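Local coordinates for protein dermonecrotic toxin (Pasteurella multocida, PDB 2EBF) that is a dermonecrotic and mitogenic toxin that induces bone resorption and is associated with the severe progressive form of atrophic rhinitis in pigs, at residues Glu208-Ser211 against Val212-Lys215; Thr291-Ser294 against Met295-Val299. All blocks are in the same frame, centred on the assembly; numbering follows the deposited sequence.

Contact 1 and contact 2 lie within the part of the toxin's C-terminal region that matches the C2 domain family, their centres about 11 Å apart, and touch through side chains. Contact 1, in the loop between strand 205-207 and helix 234-248, is partly buried: it is a run of tight backbone turns with polar side chains on one side and Ile210 and Phe213 on the other. Contact 2 is a buried stretch of helix 288-300, ruled by regular i to i+4 bonds and by aromatic and aliphatic side chains. The two meet where Phe213 packs on Met295, Leu296 and Val299, with Val212 CG1 lying 3.5 Å from Val299 CG1. Both also pack against helix 234-248 and strand 260-263.

Contact 1 (Glu208-Ser211 against Val212-Lys215); sequences EDIS and VFDK
Ile210 and Phe213 meet on the buried side of this tightly turned loop, where Ile210 CD1 lies 3.8 Å from Phe213 CE2 and approaches the ring at its edge, in its plane. Both side chains are apolar, so they can be buried with no polar group to satisfy. The backbone brings them together: Phe213 N donates to Ile210 O at 3.0 Å, with matching bonds from Val212 N to Asp209 O and from Asp214 N to Ser211 O. These successive i to i+3 turns, continued by Lys215 N to Val212 O, wind the chain tightly.

Asp209 opens the run with an Asx turn, its OD2 taking the backbone N of Ser211 at 3.1 Å from above the carboxylate plane. The same oxygen receives a weak bond from Ser211 OG. Ser211 OG sits between its own N and carbonyl carbon (chi1 75°), and there it also accepts a weak bond, 3.2 Å long, from Lys215 NZ. A small hydroxyl thus forms a weak relay between Asp209 and Lys215. Asp214 OD2 hydrogen-bonds Ser235 OG near the start of helix 234-248. Ile210 and Phe213 rest on Leu238 of that helix and Leu261 of strand 260-263, while Val212 and Phe213 reach helix 288-300.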
ATOM      1  N   GLU A 208     -17.274  25.951  -7.422  1.00 37.93           N
ATOM      2  CA  GLU A 208     -16.927  26.931  -8.448  1.00 38.96           C
ATOM      3  C   GLU A 208     -17.973  28.045  -8.568  1.00 38.97           C
ATOM      4  O   GLU A 208     -17.626  29.221  -8.643  1.00 38.78           O
ATOM      5  CB  GLU A 208     -16.716  26.228  -9.796  1.00 38.71           C
ATOM      6  CG  GLU A 208     -16.346  27.158 -10.945  1.00 39.72           C
ATOM      7  CD  GLU A 208     -15.842  26.425 -12.178  1.00 40.13           C
ATOM      8  OE1 GLU A 208     -16.093  25.208 -12.311  1.00 42.89           O
ATOM      9  OE2 GLU A 208     -15.189  27.073 -13.024  1.00 42.31           O
ATOM     10  N   ASP A 209     -19.246  27.661  -8.586  1.00 39.49           N
ATOM     11  CA  ASP A 209     -20.341  28.621  -8.675  1.00 39.84           C
ATOM     12  C   ASP A 209     -21.227  28.541  -7.437  1.00 39.96           C
ATOM     13  O   ASP A 209     -21.992  27.592  -7.263  1.00 39.66           O
ATOM     14  CB  ASP A 209     -21.160  28.379  -9.948  1.00 39.84           C
ATOM     15  CG  ASP A 209     -22.135  29.507 -10.252  1.00 40.37           C
ATOM     16  OD1 ASP A 209     -22.583  29.583 -11.412  1.00 41.41           O
ATOM     17  OD2 ASP A 209     -22.457  30.317  -9.353  1.00 40.15           O
ATOM     18  N   ILE A 210     -21.123  29.564  -6.595  1.00 40.48           N
ATOM     19  CA  ILE A 210     -21.880  29.667  -5.346  1.00 41.17           C
ATOM     20  C   ILE A 210     -23.414  29.597  -5.510  1.00 41.44           C
ATOM     21  O   ILE A 210     -24.122  29.189  -4.583  1.00 41.48           O
ATOM     22  CB  ILE A 210     -21.434  30.947  -4.557  1.00 41.52           C
ATOM     23  CG1 ILE A 210     -20.072  30.721  -3.881  1.00 41.45           C
ATOM     24  CG2 ILE A 210     -22.464  31.399  -3.540  1.00 41.76           C
ATOM     25  CD1 ILE A 210     -19.832  29.310  -3.406  1.00 42.21           C
ATOM     26  N   SER A 211     -23.913  29.978  -6.686  1.00 41.53           N
ATOM     27  CA  SER A 211     -25.352  29.950  -6.980  1.00 41.59           C
ATOM     28  C   SER A 211     -25.978  28.559  -6.853  1.00 41.48           C
ATOM     29  O   SER A 211     -27.192  28.434  -6.706  1.00 41.22           O
ATOM     30  CB  SER A 211     -25.637  30.531  -8.373  1.00 41.69           C
ATOM     31  OG  SER A 211     -25.275  29.622  -9.400  1.00 42.29           O
ATOM     32  N   VAL A 212     -25.142  27.523  -6.920  1.00 41.89           N
ATOM     33  CA  VAL A 212     -25.569  26.129  -6.736  1.00 42.02           C
ATOM     34  C   VAL A 212     -26.257  25.924  -5.376  1.00 42.19           C
ATOM     35  O   VAL A 212     -27.087  25.026  -5.212  1.00 41.82           O
ATOM     36  CB  VAL A 212     -24.371  25.145  -6.892  1.00 42.27           C
ATOM     37  CG1 VAL A 212     -24.832  23.705  -6.781  1.00 42.67           C
ATOM     38  CG2 VAL A 212     -23.687  25.342  -8.234  1.00 42.51           C
ATOM     39  N   PHE A 213     -25.912  26.770  -4.409  1.00 42.55           N
ATOM     40  CA  PHE A 213     -26.530  26.718  -3.085  1.00 43.42           C
ATOM     41  C   PHE A 213     -27.998  27.134  -3.096  1.00 43.95           C
ATOM     42  O   PHE A 213     -28.763  26.744  -2.214  1.00 43.95           O
ATOM     43  CB  PHE A 213     -25.751  27.580  -2.098  1.00 43.26           C
ATOM     44  CG  PHE A 213     -24.490  26.942  -1.615  1.00 43.61           C
ATOM     45  CD1 PHE A 213     -24.533  25.856  -0.746  1.00 43.42           C
ATOM     46  CD2 PHE A 213     -23.253  27.428  -2.022  1.00 43.81           C
ATOM     47  CE1 PHE A 213     -23.362  25.257  -0.294  1.00 43.74           C
ATOM     48  CE2 PHE A 213     -22.076  26.838  -1.571  1.00 43.31           C
ATOM     49  CZ  PHE A 213     -22.132  25.750  -0.707  1.00 43.42           C
ATOM     50  N   ASP A 214     -28.380  27.920  -4.100  1.00 44.68           N
ATOM     51  CA  ASP A 214     -29.756  28.395  -4.238  1.00 45.60           C
ATOM     52  C   ASP A 214     -30.615  27.380  -4.982  1.00 46.42           C
ATOM     53  O   ASP A 214     -31.841  27.492  -5.007  1.00 46.55           O
ATOM     54  CB  ASP A 214     -29.781  29.742  -4.956  1.00 45.19           C
ATOM     55  CG  ASP A 214     -28.940  30.790  -4.254  1.00 45.19           C
ATOM     56  OD1 ASP A 214     -28.735  30.679  -3.026  1.00 44.80           O
ATOM     57  OD2 ASP A 214     -28.477  31.728  -4.932  1.00 44.79           O
ATOM     58  N   LYS A 215     -29.961  26.387  -5.578  1.00 47.38           N
ATOM     59  CA  LYS A 215     -30.650  25.343  -6.322  1.00 48.44           C
ATOM     60  C   LYS A 215     -31.207  24.249  -5.416  1.00 48.75           C
ATOM     61  O   LYS A 215     -32.065  23.470  -5.836  1.00 48.80           O
ATOM     62  CB  LYS A 215     -29.721  24.728  -7.375  1.00 48.71           C
ATOM     63  CG  LYS A 215     -29.793  25.375  -8.759  1.00 50.23           C
ATOM     64  CD  LYS A 215     -28.959  26.651  -8.859  1.00 52.94           C
ATOM     65  CE  LYS A 215     -28.584  26.953 -10.311  1.00 54.10           C
ATOM     66  NZ  LYS A 215     -27.990  28.315 -10.460  1.00 55.37           N
TER

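Contact 2 (Thr291-Ser294 against Met295-Val299); sequences TFFS and MLQEV
Phe293 and Gln297 are brought together, one turn apart on an alpha-helix, by their first torsions: Phe293 holds CG anti to its N (chi1 -169°), while Gln297 sets CG anti to its carbonyl carbon and runs on extended. The glutamine therefore lies over one face of the ring. Its CG makes a CH-pi contact 4.3 Å from the centroid of the Phe293 ring, and the amide beyond it stacks on the same aromatic group with the two planes 28° apart. NE2 comes within 3.5 Å of Phe293 CD1. At this partly exposed position glutamine can offer methylenes to the ring and still carry a polar end.

The neighbouring contact is wholly apolar. Leu296 CG stands over one face of the Phe292 ring, offset toward its rim. Leu296 CD1 lies 3.7 Å from Phe292 CE2, and the same methyl lies 4.2 Å from Phe293 CD2, so one branch touches both rings. A branched aliphatic chain fits this place, for Phe292 and Leu296 are buried against Leu261 and Ile263, respectively, of strand 260-263.

Four backbone bonds join the segments in the regular i to i+4 pattern, from Thr291 O with Met295 N through to Ser294 O with Glu298 N. The polar side chains look elsewhere: Thr291 OG1 is hydrogen-bonded to Tyr226 OH, Ser294 OG to Phe290 O in the preceding turn, and Glu298 OE2 to Thr218 OG1. Met295 packs its flexible thioether chain against Leu238 and Leu241 of helix 234-248. Its CG stands between the backbone N and carbonyl carbon (chi1 57°), a setting rare in helices, which turns the side chain back along the preceding turn. Met295 CG consequently sits 3.3 Å from Thr291 O, and Met295 CE reaches to 4.1 Å from Phe292 CA.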
ATOM      1  N   THR A 291     -25.074  24.552   9.637  1.00 41.83           N
ATOM      2  CA  THR A 291     -25.831  25.068   8.498  1.00 41.57           C
ATOM      3  C   THR A 291     -24.973  25.023   7.235  1.00 41.37           C
ATOM      4  O   THR A 291     -25.406  24.508   6.200  1.00 41.46           O
ATOM      5  CB  THR A 291     -26.327  26.512   8.760  1.00 41.55           C
ATOM      6  OG1 THR A 291     -27.073  26.550   9.986  1.00 40.95           O
ATOM      7  CG2 THR A 291     -27.212  27.011   7.610  1.00 41.79           C
ATOM      8  N   PHE A 292     -23.755  25.553   7.343  1.00 41.13           N
ATOM      9  CA  PHE A 292     -22.785  25.563   6.252  1.00 41.13           C
ATOM     10  C   PHE A 292     -22.516  24.158   5.703  1.00 40.84           C
ATOM     11  O   PHE A 292     -22.546  23.943   4.489  1.00 40.94           O
ATOM     12  CB  PHE A 292     -21.484  26.224   6.724  1.00 41.23           C
ATOM     13  CG  PHE A 292     -20.346  26.108   5.748  1.00 41.97           C
ATOM     14  CD1 PHE A 292     -20.192  27.040   4.724  1.00 42.34           C
ATOM     15  CD2 PHE A 292     -19.422  25.064   5.857  1.00 42.14           C
ATOM     16  CE1 PHE A 292     -19.139  26.937   3.814  1.00 42.73           C
ATOM     17  CE2 PHE A 292     -18.362  24.952   4.956  1.00 42.07           C
ATOM     18  CZ  PHE A 292     -18.219  25.889   3.932  1.00 42.61           C
ATOM     19  N   PHE A 293     -22.277  23.210   6.604  1.00 40.70           N
ATOM     20  CA  PHE A 293     -21.951  21.835   6.231  1.00 40.27           C
ATOM     21  C   PHE A 293     -23.180  21.089   5.719  1.00 40.45           C
ATOM     22  O   PHE A 293     -23.081  20.290   4.783  1.00 40.12           O
ATOM     23  CB  PHE A 293     -21.315  21.103   7.426  1.00 40.16           C
ATOM     24  CG  PHE A 293     -20.712  19.760   7.081  1.00 39.59           C
ATOM     25  CD1 PHE A 293     -21.143  18.606   7.731  1.00 39.10           C
ATOM     26  CD2 PHE A 293     -19.709  19.649   6.117  1.00 39.07           C
ATOM     27  CE1 PHE A 293     -20.586  17.361   7.429  1.00 39.25           C
ATOM     28  CE2 PHE A 293     -19.146  18.400   5.803  1.00 38.34           C
ATOM     29  CZ  PHE A 293     -19.589  17.261   6.459  1.00 38.38           C
ATOM     30  N   SER A 294     -24.335  21.362   6.325  1.00 40.51           N
ATOM     31  CA  SER A 294     -25.604  20.751   5.912  1.00 40.88           C
ATOM     32  C   SER A 294     -25.964  21.052   4.457  1.00 41.13           C
ATOM     33  O   SER A 294     -26.477  20.181   3.748  1.00 41.08           O
ATOM     34  CB  SER A 294     -26.747  21.208   6.826  1.00 40.83           C
ATOM     35  OG  SER A 294     -26.571  20.697   8.131  1.00 40.99           O
ATOM     36  N   MET A 295     -25.701  22.280   4.016  1.00 41.53           N
ATOM     37  CA  MET A 295     -25.992  22.640   2.631  1.00 42.28           C
ATOM     38  C   MET A 295     -24.917  22.200   1.654  1.00 41.45           C
ATOM     39  O   MET A 295     -25.226  21.942   0.494  1.00 41.84           O
ATOM     40  CB  MET A 295     -26.355  24.119   2.452  1.00 42.39           C
ATOM     41  CG  MET A 295     -25.362  25.155   2.925  1.00 42.99           C
ATOM     42  SD  MET A 295     -26.269  26.720   2.998  1.00 44.82           S
ATOM     43  CE  MET A 295     -25.046  27.824   3.686  1.00 43.17           C
ATOM     44  N   LEU A 296     -23.669  22.108   2.111  1.00 40.92           N
ATOM     45  CA  LEU A 296     -22.629  21.435   1.320  1.00 40.19           C
ATOM     46  C   LEU A 296     -23.082  20.031   0.958  1.00 39.84           C
ATOM     47  O   LEU A 296     -22.981  19.615  -0.199  1.00 39.36           O
ATOM     48  CB  LEU A 296     -21.307  21.350   2.077  1.00 40.26           C
ATOM     49  CG  LEU A 296     -20.319  22.514   2.068  1.00 40.36           C
ATOM     50  CD1 LEU A 296     -19.060  22.072   2.792  1.00 40.54           C
ATOM     51  CD2 LEU A 296     -19.979  22.958   0.654  1.00 40.90           C
ATOM     52  N   GLN A 297     -23.589  19.313   1.958  1.00 39.25           N
ATOM     53  CA  GLN A 297     -24.052  17.945   1.772  1.00 39.16           C
ATOM     54  C   GLN A 297     -25.310  17.877   0.909  1.00 38.89           C
ATOM     55  O   GLN A 297     -25.524  16.893   0.204  1.00 38.58           O
ATOM     56  CB  GLN A 297     -24.267  17.258   3.123  1.00 39.09           C
ATOM     57  CG  GLN A 297     -22.968  17.011   3.889  1.00 39.12           C
ATOM     58  CD  GLN A 297     -23.182  16.322   5.220  1.00 39.89           C
ATOM     59  OE1 GLN A 297     -22.812  15.158   5.395  1.00 41.73           O
ATOM     60  NE2 GLN A 297     -23.786  17.033   6.168  1.00 39.99           N
ATOM     61  N   GLU A 298     -26.143  18.919   0.969  1.00 38.71           N
ATOM     62  CA  GLU A 298     -27.310  18.990   0.086  1.00 38.66           C
ATOM     63  C   GLU A 298     -26.900  19.237  -1.356  1.00 37.84           C
ATOM     64  O   GLU A 298     -27.422  18.586  -2.266  1.00 38.00           O
ATOM     65  CB  GLU A 298     -28.330  20.030   0.559  1.00 38.92           C
ATOM     66  CG  GLU A 298     -29.195  19.503   1.692  1.00 40.99           C
ATOM     67  CD  GLU A 298     -30.497  20.264   1.886  1.00 42.67           C
ATOM     68  OE1 GLU A 298     -30.941  20.990   0.962  1.00 43.63           O
ATOM     69  OE2 GLU A 298     -31.081  20.112   2.980  1.00 44.53           O
ATOM     70  N   VAL A 299     -25.961  20.161  -1.559  1.00 37.14           N
ATOM     71  CA  VAL A 299     -25.383  20.397  -2.888  1.00 36.68           C
ATOM     72  C   VAL A 299     -24.759  19.116  -3.449  1.00 36.60           C
ATOM     73  O   VAL A 299     -24.925  18.810  -4.631  1.00 36.01           O
ATOM     74  CB  VAL A 299     -24.343  21.551  -2.877  1.00 36.77           C
ATOM     75  CG1 VAL A 299     -23.581  21.618  -4.199  1.00 36.91           C
ATOM     76  CG2 VAL A 299     -25.027  22.881  -2.614  1.00 36.50           C
TER